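Local coordinates for protein carbohydrate binding family 6 (Clostridium thermocellum, PDB 5A8C) that probably releases terminal arabinofuranose residues from arabinose-containing polysaccharides, as an alpha-L-arabinofuranosidase of glycoside hydrolase family 43 built on a five-bladed beta-propeller, at residues Y29-Q34 with T72-D77; I51-D56 with R299-D304; Q258-Y263 with V317-D322. All blocks are in the same frame, centred on the assembly; numbering follows the deposited sequence.

Overall arrangement
Contacts 1 and 2 share a sheet of the five-bladed propeller and have centres about 8 Å apart. Strand 70-76 of contact 1 pairs with strand 48-56 of contact 2, Ile-74 O lying 2.8 Å from Ile-51 N. Contact 2 joins that sheet to strand 300-306 beside a bound Tris molecule, about 3 Å from the Arg-299 side chain; the calcium ion is about 10 Å from that of Cys-53. Contact 3 lies farther out, with its centre about 13 Å from that of contact 2 and 17 Å from that of contact 1. It meets contact 2 where Asp-304 OD1 approaches Thr-320 OG1 at 2.6 Å, and contact 1 where Tyr-29 packs on Val-321.

Contact 1. Residues Y29-Q34 with T72-D77; sequences YPIFSQ and TCISTD
Ile-74 lays its CG2 methyl over one face of the Phe-32 ring, 3.8 Å from CG2 to the ring centroid and 6° off the ring normal, a well-centred CH-pi contact. The methyl sits so near the middle that the ring carbons of Phe-32 are almost equidistant from it, ranging from 3.9 Å at CD1 to 4.2 Å at CD2. The other branch of Ile-74 passes the root of the ring: CD1 of Ile-74 comes to 3.9 Å from CB of Phe-32 and ends 4.1 Å from CD1 of Ile-31. This division of labour follows from chi1 of Ile-74 (69°), which tucks CG1 between backbone N and carbonyl carbon and leaves CG2 opposite the carbonyl carbon. Farther along the ring, CG2 of Thr-72 meets CE2 of Phe-32 obliquely at 4.2 Å, while the hydroxyl of Thr-72 is hydrogen-bonded to Glu-87. On the face of Phe-32 opposite Ile-74, the backbone N of Gln-34 stands above the ring centre, so the aromatic plane is held between a methyl of the strand and the backbone of its own loop. The loop 29-34, which leads into strand 36-45, thus packs on strand 70-76 of the first propeller sheet. Asp-84 also touches Phe-32, and Trp-82 touches Ile-31. No hydrogen bond spans the two segments. Their cohesion therefore rests on dispersion and the weak CH-pi attraction of one methyl centred on one ring face.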
ATOM      1  N   TYR A  29     -11.676  -2.224 -18.169  1.00 11.64           N
ATOM      2  CA  TYR A  29     -11.085  -1.044 -17.588  1.00 10.87           C
ATOM      3  C   TYR A  29     -12.169   0.022 -17.463  1.00 11.12           C
ATOM      4  O   TYR A  29     -12.787   0.382 -18.469  1.00 13.20           O
ATOM      5  CB  TYR A  29      -9.987  -0.518 -18.485  1.00 10.66           C
ATOM      6  CG  TYR A  29      -9.417   0.790 -17.976  1.00 10.08           C
ATOM      7  CD1 TYR A  29      -8.485   0.835 -16.959  1.00 10.37           C
ATOM      8  CD2 TYR A  29      -9.779   2.009 -18.516  1.00 11.28           C
ATOM      9  CE1 TYR A  29      -7.961   2.016 -16.494  1.00 10.98           C
ATOM     10  CE2 TYR A  29      -9.245   3.187 -18.069  1.00 12.22           C
ATOM     11  CZ  TYR A  29      -8.317   3.201 -17.066  1.00 11.06           C
ATOM     12  OH  TYR A  29      -7.754   4.349 -16.627  1.00 13.12           O
ATOM     13  N   PRO A  30     -12.399   0.565 -16.279  1.00 10.36           N
ATOM     14  CA  PRO A  30     -11.767   0.218 -15.004  1.00  9.86           C
ATOM     15  C   PRO A  30     -12.234  -1.162 -14.495  1.00  9.13           C
ATOM     16  O   PRO A  30     -13.287  -1.653 -14.883  1.00 10.43           O
ATOM     17  CB  PRO A  30     -12.195   1.339 -14.092  1.00 11.75           C
ATOM     18  CG  PRO A  30     -13.458   1.817 -14.667  1.00 14.15           C
ATOM     19  CD  PRO A  30     -13.354   1.662 -16.128  1.00 12.11           C
ATOM     20  N   ILE A  31     -11.430  -1.778 -13.630  1.00  7.57           N
ATOM     21  CA  ILE A  31     -11.761  -3.102 -13.144  1.00  7.96           C
ATOM     22  C   ILE A  31     -12.874  -3.137 -12.125  1.00  8.35           C
ATOM     23  O   ILE A  31     -13.548  -4.163 -11.986  1.00 10.13           O
ATOM     24  CB  ILE A  31     -10.516  -3.882 -12.617  1.00  8.17           C
ATOM     25  CG1 ILE A  31      -9.912  -3.258 -11.357  1.00  8.12           C
ATOM     26  CG2 ILE A  31      -9.478  -4.059 -13.710  1.00  8.85           C
ATOM     27  CD1 ILE A  31      -8.821  -4.101 -10.740  1.00  9.32           C
ATOM     28  N   PHE A  32     -13.069  -2.050 -11.375  1.00  7.54           N
ATOM     29  CA  PHE A  32     -14.001  -2.030 -10.240  1.00  7.53           C
ATOM     30  C   PHE A  32     -14.491  -0.634 -10.002  1.00  7.65           C
ATOM     31  O   PHE A  32     -13.701   0.254  -9.643  1.00  8.31           O
ATOM     32  CB  PHE A  32     -13.319  -2.572  -8.973  1.00  7.72           C
ATOM     33  CG  PHE A  32     -14.220  -2.603  -7.787  1.00  7.65           C
ATOM     34  CD1 PHE A  32     -15.280  -3.512  -7.707  1.00  8.51           C
ATOM     35  CD2 PHE A  32     -14.048  -1.715  -6.744  1.00  8.19           C
ATOM     36  CE1 PHE A  32     -16.110  -3.530  -6.614  1.00  9.20           C
ATOM     37  CE2 PHE A  32     -14.883  -1.739  -5.647  1.00  8.64           C
ATOM     38  CZ  PHE A  32     -15.918  -2.652  -5.568  1.00  8.90           C
ATOM     39  N   SER A  33     -15.780  -0.421 -10.172  1.00  8.13           N
ATOM     40  CA  SER A  33     -16.339   0.932 -10.026  0.80  8.90           C
ATOM     41  C   SER A  33     -17.468   1.028  -9.029  1.00  8.08           C
ATOM     42  O   SER A  33     -18.052   2.097  -8.903  1.00  9.61           O
ATOM     43  CB  SER A  33     -16.821   1.497 -11.371  0.80 10.95           C
ATOM     44  OG  SER A  33     -17.803   0.651 -11.876  0.80 12.65           O
ATOM     45  N   GLN A  34     -17.772  -0.058  -8.320  1.00  7.49           N
ATOM     46  CA  GLN A  34     -18.945  -0.027  -7.434  1.00  7.52           C
ATOM     47  C   GLN A  34     -18.860   1.036  -6.364  1.00  7.80           C
ATOM     48  O   GLN A  34     -19.846   1.700  -6.048  1.00  9.11           O
ATOM     49  CB  GLN A  34     -19.161  -1.365  -6.782  1.00  8.28           C
ATOM     50  CG  GLN A  34     -19.427  -2.476  -7.731  1.00  9.63           C
ATOM     51  CD  GLN A  34     -20.703  -2.242  -8.537  1.00  9.67           C
ATOM     52  OE1 GLN A  34     -21.770  -1.964  -7.944  1.00 10.85           O
ATOM     53  NE2 GLN A  34     -20.601  -2.250  -9.867  1.00 10.50           N
ATOM     54  N   THR A  72     -11.730  -1.934   1.535  1.00  6.35           N
ATOM     55  CA  THR A  72     -12.430  -2.733   0.531  1.00  6.90           C
ATOM     56  C   THR A  72     -11.557  -3.877   0.090  1.00  6.72           C
ATOM     57  O   THR A  72     -10.345  -3.706  -0.034  1.00  7.50           O
ATOM     58  CB  THR A  72     -12.723  -1.817  -0.711  1.00  8.32           C
ATOM     59  OG1 THR A  72     -13.477  -0.696  -0.309  1.00 10.20           O
ATOM     60  CG2 THR A  72     -13.383  -2.582  -1.823  1.00  8.59           C
ATOM     61  N   CYS A  73     -12.158  -5.031  -0.235  1.00  6.98           N
ATOM     62  CA  CYS A  73     -11.383  -6.136  -0.814  1.00  6.72           C
ATOM     63  C   CYS A  73     -12.117  -6.638  -2.050  1.00  6.41           C
ATOM     64  O   CYS A  73     -13.347  -6.876  -2.018  1.00  7.39           O
ATOM     65  CB  CYS A  73     -11.270  -7.275   0.185  1.00  7.98           C
ATOM     66  SG  CYS A  73     -10.450  -8.744  -0.371  1.00 10.02           S
ATOM     67  N   ILE A  74     -11.362  -6.844  -3.135  1.00  6.61           N
ATOM     68  CA  ILE A  74     -11.842  -7.502  -4.370  1.00  7.02           C
ATOM     69  C   ILE A  74     -10.857  -8.620  -4.692  1.00  6.87           C
ATOM     70  O   ILE A  74      -9.706  -8.590  -4.280  1.00  7.58           O
ATOM     71  CB  ILE A  74     -12.014  -6.488  -5.520  1.00  7.35           C
ATOM     72  CG1 ILE A  74     -10.689  -5.938  -6.022  1.00  7.68           C
ATOM     73  CG2 ILE A  74     -12.982  -5.395  -5.143  1.00  8.22           C
ATOM     74  CD1 ILE A  74     -10.798  -5.039  -7.232  1.00  8.79           C
ATOM     75  N   SER A  75     -11.296  -9.592  -5.496  1.00  7.58           N
ATOM     76  CA  SER A  75     -10.372 -10.649  -5.881  1.00  7.52           C
ATOM     77  C   SER A  75     -10.726 -11.229  -7.208  1.00  7.89           C
ATOM     78  O   SER A  75     -11.834 -11.095  -7.739  1.00  9.03           O
ATOM     79  CB  SER A  75     -10.299 -11.788  -4.847  1.00  8.71           C
ATOM     80  OG  SER A  75     -11.461 -12.623  -4.913  1.00  9.75           O
ATOM     81  N   THR A  76      -9.766 -11.990  -7.744  1.00  8.22           N
ATOM     82  CA  THR A  76      -9.941 -12.673  -9.017  1.00  8.87           C
ATOM     83  C   THR A  76      -9.150 -13.963  -9.037  1.00  8.89           C
ATOM     84  O   THR A  76      -8.125 -14.078  -8.402  1.00  9.41           O
ATOM     85  CB  THR A  76      -9.472 -11.777 -10.165  1.00  9.45           C
ATOM     86  OG1 THR A  76      -9.886 -12.342 -11.430  1.00 10.27           O
ATOM     87  CG2 THR A  76      -7.963 -11.545 -10.184  1.00  9.92           C
ATOM     88  N   ASP A  77      -9.622 -14.909  -9.857  1.00 10.10           N
ATOM     89  CA  ASP A  77      -8.809 -16.074 -10.214  1.00 11.74           C
ATOM     90  C   ASP A  77      -8.409 -16.103 -11.659  1.00 11.31           C
ATOM     91  O   ASP A  77      -7.788 -17.070 -12.076  1.00 12.48           O
ATOM     92  CB  ASP A  77      -9.420 -17.428  -9.822  1.00 14.77           C
ATOM     93  CG  ASP A  77     -10.555 -17.840 -10.655  1.00 17.68           C
ATOM     94  OD1 ASP A  77     -10.946 -17.067 -11.540  1.00 21.74           O
ATOM     95  OD2 ASP A  77     -11.011 -18.999 -10.430  1.00 28.30           O
TER

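Contact 2. Residues I51-D56 with R299-D304; sequences IYCSHD and RNVCID
Arg-299 curls its side chain around one carboxylate oxygen of Asp-56, and each step from CB outward keeps that oxygen close. CB of Arg-299 lies 3.3 Å from OD2 of Asp-56, and CG and CD of Arg-299 stay within 4 Å of the same oxygen. The bend at chi3 (-78°) then turns the chain back, bringing NE of Arg-299 within 2.8 Å of Asp-56 OD2 in a hydrogen bond to the syn lone pair. NH2 completes the salt bridge, donating to the syn lone pair of Asp-56 OD1 at 2.8 Å and almost straight (174°). Carboxylate and guanidinium planes are only 13° apart, so Arg-299 grips Asp-56 side-on with two nitrogens, one to each oxygen. The backbone N of Arg-299 adds a third bond, 3.0 Å to the anti lone pair of OD2 of Asp-56. Two donors on OD2 and one on OD1 restrict the rotation of the carboxylate. NH1 of Arg-299 points to other partners, hydrogen-bonding Asn-266 and O3 of a bound Tris molecule, which probably comes from the crystallisation liquor but may mark a pocket. Beside this polar clasp the contact is apolar: SG of Cys-53 lies 4.1 Å from CB of Val-301, and CG2 of Val-301 is 4.2 Å from CG2 of Ile-51. All five touching residues are buried, where the first propeller sheet meets the last. Strand 36-45 is partner to both sides: it pairs with strand 48-56, and its Thr-37 also bonds to Arg-299 and Val-301, while Asn-300 binds Val-287 at the start of helix 286-291.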
ATOM      1  N   ILE A  51      -7.030  -7.963  -3.659  1.00  6.36           N
ATOM      2  CA  ILE A  51      -6.585  -6.552  -3.560  1.00  6.39           C
ATOM      3  C   ILE A  51      -7.397  -5.879  -2.463  1.00  6.05           C
ATOM      4  O   ILE A  51      -8.631  -5.977  -2.442  1.00  7.92           O
ATOM      5  CB  ILE A  51      -6.767  -5.803  -4.900  1.00  7.22           C
ATOM      6  CG1 ILE A  51      -6.035  -6.501  -6.043  1.00  7.88           C
ATOM      7  CG2 ILE A  51      -6.222  -4.388  -4.730  1.00  8.64           C
ATOM      8  CD1 ILE A  51      -6.274  -5.849  -7.401  1.00  9.26           C
ATOM      9  N   TYR A  52      -6.667  -5.236  -1.539  1.00  5.45           N
ATOM     10  CA  TYR A  52      -7.257  -4.506  -0.432  1.00  5.52           C
ATOM     11  C   TYR A  52      -6.984  -3.036  -0.667  1.00  5.50           C
ATOM     12  O   TYR A  52      -5.828  -2.669  -0.965  1.00  6.25           O
ATOM     13  CB  TYR A  52      -6.585  -4.954   0.906  1.00  5.75           C
ATOM     14  CG  TYR A  52      -6.785  -6.402   1.191  1.00  5.94           C
ATOM     15  CD1 TYR A  52      -6.012  -7.375   0.543  1.00  6.37           C
ATOM     16  CD2 TYR A  52      -7.756  -6.859   2.052  1.00  6.70           C
ATOM     17  CE1 TYR A  52      -6.193  -8.705   0.780  1.00  6.91           C
ATOM     18  CE2 TYR A  52      -7.955  -8.200   2.305  1.00  7.16           C
ATOM     19  CZ  TYR A  52      -7.181  -9.134   1.643  1.00  7.38           C
ATOM     20  OH  TYR A  52      -7.323 -10.480   1.844  1.00  9.32           O
ATOM     21  N   CYS A  53      -7.971  -2.186  -0.432  1.00  5.50           N
ATOM     22  CA  CYS A  53      -7.859  -0.782  -0.777  1.00  5.57           C
ATOM     23  C   CYS A  53      -8.426   0.086   0.346  1.00  5.54           C
ATOM     24  O   CYS A  53      -9.395  -0.282   1.008  1.00  6.07           O
ATOM     25  CB  CYS A  53      -8.656  -0.424  -2.030  1.00  6.68           C
ATOM     26  SG  CYS A  53      -8.123  -1.301  -3.507  1.00 10.19           S
ATOM     27  N   SER A  54      -7.861   1.284   0.493  1.00  5.52           N
ATOM     28  CA  SER A  54      -8.594   2.352   1.167  1.00  5.58           C
ATOM     29  C   SER A  54      -9.964   2.495   0.518  1.00  5.67           C
ATOM     30  O   SER A  54     -10.015   2.626  -0.714  1.00  6.28           O
ATOM     31  CB  SER A  54      -7.856   3.677   0.939  1.00  5.47           C
ATOM     32  OG  SER A  54      -6.613   3.715   1.592  1.00  6.02           O
ATOM     33  N   HIS A  55     -11.041   2.470   1.286  1.00  5.59           N
ATOM     34  CA  HIS A  55     -12.366   2.785   0.728  1.00  6.02           C
ATOM     35  C   HIS A  55     -12.586   4.297   0.798  1.00  6.07           C
ATOM     36  O   HIS A  55     -12.730   4.852   1.887  1.00  7.48           O
ATOM     37  CB  HIS A  55     -13.420   2.073   1.492  1.00  7.20           C
ATOM     38  CG  HIS A  55     -14.829   2.473   1.113  1.00  8.00           C
ATOM     39  ND1 HIS A  55     -15.351   2.844  -0.104  1.00  9.74           N
ATOM     40  CD2 HIS A  55     -15.852   2.554   1.989  1.00  7.58           C
ATOM     41  CE1 HIS A  55     -16.650   3.140   0.066  1.00  7.80           C
ATOM     42  NE2 HIS A  55     -16.974   2.953   1.325  1.00 11.19           N
ATOM     43  N   ASP A  56     -12.482   4.975  -0.343  1.00  6.21           N
ATOM     44  CA  ASP A  56     -12.812   6.380  -0.441  1.00  6.68           C
ATOM     45  C   ASP A  56     -14.328   6.516  -0.349  1.00  6.57           C
ATOM     46  O   ASP A  56     -15.031   6.144  -1.292  1.00  7.88           O
ATOM     47  CB  ASP A  56     -12.330   6.992  -1.785  1.00  6.86           C
ATOM     48  CG  ASP A  56     -10.894   7.460  -1.821  1.00  6.06           C
ATOM     49  OD1 ASP A  56     -10.277   7.727  -0.767  1.00  6.84           O
ATOM     50  OD2 ASP A  56     -10.413   7.633  -2.984  1.00  6.77           O
ATOM     51  N   ARG A 299     -11.166   7.917  -5.831  1.00  5.38           N
ATOM     52  CA  ARG A 299     -10.211   7.187  -6.653  1.00  5.58           C
ATOM     53  C   ARG A 299     -10.783   5.823  -7.058  1.00  5.45           C
ATOM     54  O   ARG A 299     -11.787   5.371  -6.524  1.00  5.94           O
ATOM     55  CB  ARG A 299      -8.902   7.054  -5.893  1.00  5.51           C
ATOM     56  CG  ARG A 299      -8.194   8.398  -5.689  1.00  5.83           C
ATOM     57  CD  ARG A 299      -7.140   8.377  -4.628  1.00  5.50           C
ATOM     58  NE  ARG A 299      -7.715   8.448  -3.291  1.00  5.55           N
ATOM     59  CZ  ARG A 299      -6.962   8.458  -2.197  1.00  5.31           C
ATOM     60  NH1 ARG A 299      -5.653   8.620  -2.273  1.00  5.71           N
ATOM     61  NH2 ARG A 299      -7.518   8.290  -1.016  1.00  6.15           N
ATOM     62  N   ASN A 300     -10.082   5.154  -7.976  1.00  5.41           N
ATOM     63  CA  ASN A 300     -10.398   3.758  -8.297  1.00  5.63           C
ATOM     64  C   ASN A 300      -9.120   2.980  -8.522  1.00  5.12           C
ATOM     65  O   ASN A 300      -8.142   3.480  -9.112  1.00  5.87           O
ATOM     66  CB  ASN A 300     -11.343   3.636  -9.493  1.00  5.82           C
ATOM     67  CG  ASN A 300     -10.757   4.266 -10.744  1.00  5.74           C
ATOM     68  OD1 ASN A 300     -10.933   5.445 -11.024  1.00  6.26           O
ATOM     69  ND2 ASN A 300     -10.037   3.454 -11.520  1.00  6.52           N
ATOM     70  N   VAL A 301      -9.150   1.717  -8.124  1.00  5.46           N
ATOM     71  CA  VAL A 301      -8.020   0.814  -8.322  1.00  5.51           C
ATOM     72  C   VAL A 301      -7.777   0.541  -9.792  1.00  5.45           C
ATOM     73  O   VAL A 301      -8.685   0.473 -10.627  1.00  6.64           O
ATOM     74  CB  VAL A 301      -8.237  -0.464  -7.511  1.00  6.19           C
ATOM     75  CG1 VAL A 301      -9.460  -1.255  -7.984  1.00  6.96           C
ATOM     76  CG2 VAL A 301      -7.030  -1.364  -7.460  1.00  7.49           C
ATOM     77  N   CYS A 302      -6.507   0.272 -10.131  1.00  6.10           N
ATOM     78  CA  CYS A 302      -5.995  -0.091 -11.435  1.00  6.08           C
ATOM     79  C   CYS A 302      -4.975  -1.218 -11.299  1.00  5.69           C
ATOM     80  O   CYS A 302      -4.361  -1.361 -10.247  1.00  5.90           O
ATOM     81  CB  CYS A 302      -5.351   1.109 -12.138  1.00  6.71           C
ATOM     82  SG  CYS A 302      -6.411   2.502 -12.514  1.00  7.72           S
ATOM     83  N   ILE A 303      -4.720  -1.902 -12.398  1.00  6.16           N
ATOM     84  CA  ILE A 303      -3.702  -2.941 -12.457  1.00  6.18           C
ATOM     85  C   ILE A 303      -3.041  -2.935 -13.808  1.00  6.34           C
ATOM     86  O   ILE A 303      -3.735  -2.842 -14.839  1.00  7.57           O
ATOM     87  CB  ILE A 303      -4.270  -4.323 -12.055  1.00  6.87           C
ATOM     88  CG1 ILE A 303      -3.165  -5.368 -11.943  1.00  7.92           C
ATOM     89  CG2 ILE A 303      -5.391  -4.773 -13.002  1.00  8.02           C
ATOM     90  CD1 ILE A 303      -3.637  -6.676 -11.310  1.00  8.83           C
ATOM     91  N   ASP A 304      -1.718  -3.113 -13.855  1.00  6.59           N
ATOM     92  CA  ASP A 304      -0.973  -3.284 -15.083  1.00  6.81           C
ATOM     93  C   ASP A 304       0.178  -4.240 -14.883  1.00  6.92           C
ATOM     94  O   ASP A 304       0.660  -4.396 -13.755  1.00  7.63           O
ATOM     95  CB  ASP A 304      -0.528  -1.947 -15.707  1.00  7.63           C
ATOM     96  CG  ASP A 304      -1.645  -1.339 -16.608  1.00  8.08           C
ATOM     97  OD1 ASP A 304      -2.030  -2.027 -17.592  1.00  9.31           O
ATOM     98  OD2 ASP A 304      -2.121  -0.213 -16.323  1.00  9.04           O
TER

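Contact 3. Residues Q258-Y263 with V317-D322; sequences QPPDNY and VVPTVD
Two irregular segments of the propeller periphery meet here: the connection 258-263, which runs from strand 250-256 of one sheet to strand 270-274 of the next, and the C-terminal tail 317-322, which follows strand 300-306. Their junction is a proline-on-proline packing. CD of the Pro-260 ring packs against CB of Pro-319 at 3.6 Å. CG of Pro-319 also approaches the backbone one residue earlier in the other segment, 4.3 Å from CA of Pro-259. Val-321 extends the apolar patch along the tail: its CG1, set beside the backbone N by chi1 of -61°, touches CG of Pro-260 at 3.9 Å. Leu-256 and Tyr-282 also pack on Pro-319, tying the tail to two adjacent sheets. No hydrogen bond crosses between the segments, but bonds to other parts of the chain hold each in place, Thr-320 to Asp-304 and Asp-261 to Thr-286. Within 258-263 a side-chain hydrogen bond bridges the loop, ND2 of Asn-262 donating to OE1 of Gln-258 at 3.0 Å, the donor tilted 32° from the Gln-258 carbonyl plane.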
ATOM      1  N   GLN A 258       2.688   9.420 -13.392  1.00  6.56           N
ATOM      2  CA  GLN A 258       1.247   9.691 -13.155  1.00  6.48           C
ATOM      3  C   GLN A 258       0.431   8.855 -14.130  1.00  6.72           C
ATOM      4  O   GLN A 258       0.662   8.927 -15.333  1.00  8.15           O
ATOM      5  CB  GLN A 258       0.930  11.155 -13.393  1.00  6.41           C
ATOM      6  CG  GLN A 258       1.308  12.041 -12.227  1.00  6.40           C
ATOM      7  CD  GLN A 258       0.305  11.978 -11.101  1.00  6.40           C
ATOM      8  OE1 GLN A 258      -0.904  12.071 -11.346  1.00  7.47           O
ATOM      9  NE2 GLN A 258       0.763  11.892  -9.877  1.00  6.88           N
ATOM     10  N   PRO A 259      -0.528   8.098 -13.621  1.00  6.76           N
ATOM     11  CA  PRO A 259      -1.449   7.395 -14.542  1.00  7.94           C
ATOM     12  C   PRO A 259      -2.336   8.375 -15.265  1.00  7.26           C
ATOM     13  O   PRO A 259      -2.504   9.523 -14.814  1.00  8.02           O
ATOM     14  CB  PRO A 259      -2.274   6.528 -13.611  1.00 10.23           C
ATOM     15  CG  PRO A 259      -1.944   6.851 -12.325  1.00 11.92           C
ATOM     16  CD  PRO A 259      -0.880   7.850 -12.221  1.00  7.73           C
ATOM     17  N   PRO A 260      -2.997   7.945 -16.332  1.00  7.99           N
ATOM     18  CA  PRO A 260      -4.037   8.791 -16.933  1.00  8.46           C
ATOM     19  C   PRO A 260      -5.160   9.077 -15.962  1.00  7.37           C
ATOM     20  O   PRO A 260      -5.425   8.334 -15.016  1.00  7.69           O
ATOM     21  CB  PRO A 260      -4.512   7.967 -18.140  1.00  9.80           C
ATOM     22  CG  PRO A 260      -4.194   6.577 -17.752  1.00 11.49           C
ATOM     23  CD  PRO A 260      -2.919   6.626 -16.942  1.00  9.49           C
ATOM     24  N   ASP A 261      -5.837  10.193 -16.222  1.00  7.19           N
ATOM     25  CA  ASP A 261      -7.013  10.553 -15.450  1.00  7.40           C
ATOM     26  C   ASP A 261      -6.755  10.603 -13.959  1.00  6.58           C
ATOM     27  O   ASP A 261      -7.566  10.121 -13.158  1.00  6.99           O
ATOM     28  CB  ASP A 261      -8.198   9.629 -15.771  1.00  8.26           C
ATOM     29  CG  ASP A 261      -8.661   9.656 -17.211  1.00  9.17           C
ATOM     30  OD1 ASP A 261      -8.300  10.614 -17.950  1.00 11.13           O
ATOM     31  OD2 ASP A 261      -9.424   8.756 -17.600  1.00 10.56           O
ATOM     32  N   ASN A 262      -5.643  11.246 -13.578  1.00  6.70           N
ATOM     33  CA  ASN A 262      -5.281  11.345 -12.190  1.00  6.32           C
ATOM     34  C   ASN A 262      -5.188  12.741 -11.644  1.00  6.36           C
ATOM     35  O   ASN A 262      -4.857  12.908 -10.446  1.00  6.89           O
ATOM     36  CB  ASN A 262      -4.037  10.528 -11.858  1.00  6.61           C
ATOM     37  CG  ASN A 262      -3.959  10.182 -10.401  1.00  5.97           C
ATOM     38  OD1 ASN A 262      -4.928   9.641  -9.836  1.00  6.13           O
ATOM     39  ND2 ASN A 262      -2.842  10.429  -9.770  1.00  6.51           N
ATOM     40  N   TYR A 263      -5.395  13.778 -12.456  1.00  7.16           N
ATOM     41  CA  TYR A 263      -5.556  15.146 -11.950  1.00  7.75           C
ATOM     42  C   TYR A 263      -4.334  15.628 -11.155  1.00  7.26           C
ATOM     43  O   TYR A 263      -4.453  16.446 -10.255  1.00  8.66           O
ATOM     44  CB  TYR A 263      -6.832  15.305 -11.151  1.00  8.05           C
ATOM     45  CG  TYR A 263      -8.086  15.025 -11.937  1.00  8.47           C
ATOM     46  CD1 TYR A 263      -8.588  13.745 -12.059  1.00  8.63           C
ATOM     47  CD2 TYR A 263      -8.783  16.054 -12.554  1.00  9.47           C
ATOM     48  CE1 TYR A 263      -9.763  13.481 -12.759  1.00  9.99           C
ATOM     49  CE2 TYR A 263      -9.938  15.803 -13.281  1.00 10.97           C
ATOM     50  CZ  TYR A 263     -10.431  14.521 -13.327  1.00 11.21           C
ATOM     51  OH  TYR A 263     -11.609  14.252 -13.995  1.00 14.81           O
ATOM     52  N   VAL A 317       6.451   0.986 -16.020  1.00  8.52           N
ATOM     53  CA  VAL A 317       5.140   0.456 -16.370  1.00  8.94           C
ATOM     54  C   VAL A 317       4.446   1.387 -17.318  1.00  8.83           C
ATOM     55  O   VAL A 317       4.543   2.630 -17.199  1.00  9.36           O
ATOM     56  CB  VAL A 317       4.324   0.258 -15.064  1.00  9.56           C
ATOM     57  CG1 VAL A 317       2.851  -0.111 -15.332  1.00 10.62           C
ATOM     58  CG2 VAL A 317       4.962  -0.827 -14.185  1.00 10.77           C
ATOM     59  N   VAL A 318       3.706   0.766 -18.236  1.00  9.45           N
ATOM     60  CA  VAL A 318       2.901   1.474 -19.219  1.00 10.10           C
ATOM     61  C   VAL A 318       1.432   1.321 -18.847  1.00 10.08           C
ATOM     62  O   VAL A 318       0.846   0.243 -18.998  1.00 11.15           O
ATOM     63  CB  VAL A 318       3.144   0.905 -20.602  1.00 10.91           C
ATOM     64  CG1 VAL A 318       2.271   1.583 -21.625  1.00 12.04           C
ATOM     65  CG2 VAL A 318       4.609   1.061 -20.976  1.00 12.13           C
ATOM     66  N   PRO A 319       0.797   2.397 -18.317  1.00  9.67           N
ATOM     67  CA  PRO A 319      -0.603   2.265 -17.982  1.00  9.62           C
ATOM     68  C   PRO A 319      -1.435   1.935 -19.226  1.00 10.41           C
ATOM     69  O   PRO A 319      -1.187   2.495 -20.292  1.00 11.59           O
ATOM     70  CB  PRO A 319      -0.942   3.644 -17.396  1.00 10.42           C
ATOM     71  CG  PRO A 319       0.330   4.166 -16.819  1.00 10.70           C
ATOM     72  CD  PRO A 319       1.369   3.669 -17.805  1.00 10.41           C
ATOM     73  N   THR A 320      -2.426   1.083 -19.064  1.00 10.57           N
ATOM     74  CA  THR A 320      -3.309   0.741 -20.137  1.00 11.92           C
ATOM     75  C   THR A 320      -4.731   1.135 -19.799  1.00 11.67           C
ATOM     76  O   THR A 320      -5.135   1.220 -18.642  1.00 13.29           O
ATOM     77  CB  THR A 320      -3.289  -0.785 -20.487  1.00 14.39           C
ATOM     78  OG1 THR A 320      -3.811  -1.535 -19.400  1.00 14.10           O
ATOM     79  CG2 THR A 320      -1.919  -1.287 -20.907  1.00 15.37           C
ATOM     80  N   VAL A 321      -5.523   1.348 -20.832  1.00 12.83           N
ATOM     81  CA  VAL A 321      -6.895   1.833 -20.661  1.00 12.93           C
ATOM     82  C   VAL A 321      -7.899   0.970 -21.440  1.00 14.73           C
ATOM     83  O   VAL A 321      -9.051   1.361 -21.594  1.00 16.35           O
ATOM     84  CB  VAL A 321      -7.024   3.336 -21.026  1.00 14.71           C
ATOM     85  CG1 VAL A 321      -6.115   4.148 -20.103  1.00 14.94           C
ATOM     86  CG2 VAL A 321      -6.731   3.596 -22.488  1.00 15.36           C
ATOM     87  N   ASP A 322      -7.492  -0.236 -21.876  1.00 15.81           N
ATOM     88  CA  ASP A 322      -8.402  -1.131 -22.551  1.00 17.82           C
ATOM     89  C   ASP A 322      -8.348  -2.547 -21.959  1.00 16.41           C
ATOM     90  O   ASP A 322      -8.725  -3.532 -22.622  1.00 18.52           O
ATOM     91  CB  ASP A 322      -8.144  -1.110 -24.078  1.00 22.05           C
ATOM     92  CG  ASP A 322      -8.452   0.254 -24.714  1.00 29.61           C
ATOM     93  OD1 ASP A 322      -9.664   0.622 -24.767  1.00 45.09           O
ATOM     94  OD2 ASP A 322      -7.492   0.955 -25.171  1.00 41.95           O
TER